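Local atomic coordinates of apical membrane antigen 1 (Babesia divergens, PDB entry 4APM), a protein that probably takes part in host cell invasion by the parasite, as a calcium-binding surface antigen associated with the moving junction. Residues 27-32 / 259-264. Numbering follows the deposited sequence.
Sequences SGIYVD and NAAADL
The carboxylate oxygen OD2 of D263 is gripped by two backbone amides. The N of G28 reaches OD2 on its syn side at 3.0 Å, 32° out of the carboxylate plane, and the N of L33 donates to it as well. Together with the bond of OD1 to S309 OG, these fix the rotation of the carboxylate. A chi1 of -64° puts CG beside the backbone N of D263 and brings the carboxylate to G28 N. S27 OG also lies close to OD2, but it gives its hydrogen bond to D32 OD1, 2.6 Å away. The D32 and D263 carboxylates lie side by side, OD1 to OD2 3.6 Å. The amides of G34 and T48 at D32 OD1, with the other donors, probably offset the repulsion. The carbonyl O of A261 takes a bond from the N of I29 at 2.6 Å, straight at the hydrogen but from above the carbonyl plane, plus a weak one from the N of Y30. D263 N donates to V31 O at 2.8 Å. L264 crosses V31 at about a right angle, with CD2 3.6 Å from V31 CG1. The CB of A262 meets the Y30 ring edge at CD2. This is a compact turn held by an aspartate carboxylate that accepts backbone N-H groups, joining two buried loops of the AMA1 ectodomain fragment.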
loop_
_atom_site.group_PDB
_atom_site.type_symbol
_atom_site.label_atom_id
_atom_site.label_comp_id
_atom_site.label_asym_id
_atom_site.label_seq_id
_atom_site.Cartn_x
_atom_site.Cartn_y
_atom_site.Cartn_z
ATOM N N SER A 27 -9.971 -5.592 2.555
ATOM C CA SER A 27 -10.126 -6.558 1.479
ATOM C C SER A 27 -8.744 -6.878 0.873
ATOM O O SER A 27 -7.699 -6.507 1.445
ATOM C CB SER A 27 -11.100 -6.016 0.433
ATOM O OG SER A 27 -11.289 -6.959 -0.602
ATOM N N GLY A 28 -8.732 -7.597 -0.240
ATOM C CA GLY A 28 -7.478 -7.997 -0.854
ATOM C C GLY A 28 -6.842 -6.799 -1.547
ATOM O O GLY A 28 -7.524 -5.831 -1.828
ATOM N N ILE A 29 -5.532 -6.863 -1.788
ATOM C CA ILE A 29 -4.759 -5.706 -2.267
ATOM C C ILE A 29 -4.147 -6.099 -3.602
ATOM O O ILE A 29 -4.442 -5.514 -4.637
ATOM C CB ILE A 29 -3.654 -5.296 -1.233
ATOM C CG1 ILE A 29 -4.338 -4.835 0.069
ATOM C CG2 ILE A 29 -2.772 -4.181 -1.799
ATOM C CD1 ILE A 29 -3.414 -4.602 1.239
ATOM N N TYR A 30 -3.355 -7.149 -3.571
ATOM C CA TYR A 30 -2.893 -7.800 -4.786
ATOM C C TYR A 30 -4.070 -8.116 -5.719
ATOM O O TYR A 30 -4.154 -7.583 -6.851
ATOM C CB TYR A 30 -2.135 -9.082 -4.423
ATOM C CG TYR A 30 -1.491 -9.737 -5.602
ATOM C CD1 TYR A 30 -0.513 -9.067 -6.331
ATOM C CD2 TYR A 30 -1.874 -11.024 -6.014
ATOM C CE1 TYR A 30 0.077 -9.649 -7.426
ATOM C CE2 TYR A 30 -1.272 -11.627 -7.096
ATOM C CZ TYR A 30 -0.281 -10.930 -7.783
ATOM O OH TYR A 30 0.322 -11.480 -8.886
ATOM N N VAL A 31 -4.994 -8.954 -5.226
ATOM C CA VAL A 31 -6.274 -9.200 -5.911
ATOM C C VAL A 31 -7.419 -8.895 -4.959
ATOM O O VAL A 31 -7.512 -9.470 -3.847
ATOM C CB VAL A 31 -6.412 -10.674 -6.381
ATOM C CG1 VAL A 31 -7.833 -10.951 -6.901
ATOM C CG2 VAL A 31 -5.339 -11.014 -7.417
ATOM N N ASP A 32 -8.256 -7.940 -5.363
ATOM C CA ASP A 32 -9.371 -7.512 -4.533
ATOM C C ASP A 32 -10.695 -7.982 -5.172
ATOM O O ASP A 32 -11.102 -7.511 -6.260
ATOM C CB ASP A 32 -9.348 -5.991 -4.290
ATOM C CG ASP A 32 -10.584 -5.496 -3.538
ATOM O OD1 ASP A 32 -11.414 -6.345 -3.127
ATOM O OD2 ASP A 32 -10.729 -4.254 -3.324
ATOM N N ASN A 259 2.884 -10.571 -2.700
ATOM C CA ASN A 259 2.624 -11.440 -1.550
ATOM C C ASN A 259 1.592 -10.834 -0.635
ATOM O O ASN A 259 1.341 -11.348 0.468
ATOM C CB ASN A 259 3.929 -11.671 -0.786
ATOM C CG ASN A 259 4.931 -12.488 -1.594
ATOM O OD1 ASN A 259 5.918 -11.958 -2.143
ATOM N ND2 ASN A 259 4.619 -13.752 -1.773
ATOM N N ALA A 260 1.035 -9.698 -1.065
ATOM C CA ALA A 260 0.104 -8.938 -0.253
ATOM C C ALA A 260 -1.225 -9.678 -0.258
ATOM O O ALA A 260 -1.394 -10.663 -0.979
ATOM C CB ALA A 260 -0.062 -7.506 -0.806
ATOM N N ALA A 261 -2.150 -9.200 0.565
ATOM C CA ALA A 261 -3.517 -9.722 0.620
ATOM C C ALA A 261 -4.084 -9.942 -0.782
ATOM O O ALA A 261 -4.090 -9.017 -1.609
ATOM C CB ALA A 261 -4.400 -8.760 1.395
ATOM N N ALA A 262 -4.612 -11.151 -1.007
ATOM C CA ALA A 262 -5.107 -11.593 -2.309
ATOM C C ALA A 262 -6.374 -12.401 -2.088
ATOM O O ALA A 262 -6.349 -13.393 -1.378
ATOM C CB ALA A 262 -4.049 -12.468 -3.022
ATOM N N ASP A 263 -7.477 -11.989 -2.701
ATOM C CA ASP A 263 -8.745 -12.684 -2.533
ATOM C C ASP A 263 -8.941 -13.893 -3.510
ATOM O O ASP A 263 -10.068 -14.242 -3.865
ATOM C CB ASP A 263 -9.899 -11.694 -2.679
ATOM C CG ASP A 263 -9.899 -10.614 -1.594
ATOM O OD1 ASP A 263 -9.369 -10.850 -0.490
ATOM O OD2 ASP A 263 -10.440 -9.513 -1.851
ATOM N N LEU A 264 -7.862 -14.526 -3.940
ATOM C CA LEU A 264 -7.973 -15.848 -4.566
ATOM C C LEU A 264 -6.634 -16.579 -4.546
ATOM O O LEU A 264 -5.636 -16.029 -4.060
ATOM C CB LEU A 264 -8.569 -15.765 -5.981
ATOM C CG LEU A 264 -7.740 -15.446 -7.226
ATOM C CD1 LEU A 264 -8.674 -15.010 -8.354
ATOM C CD2 LEU A 264 -6.693 -14.380 -6.961
#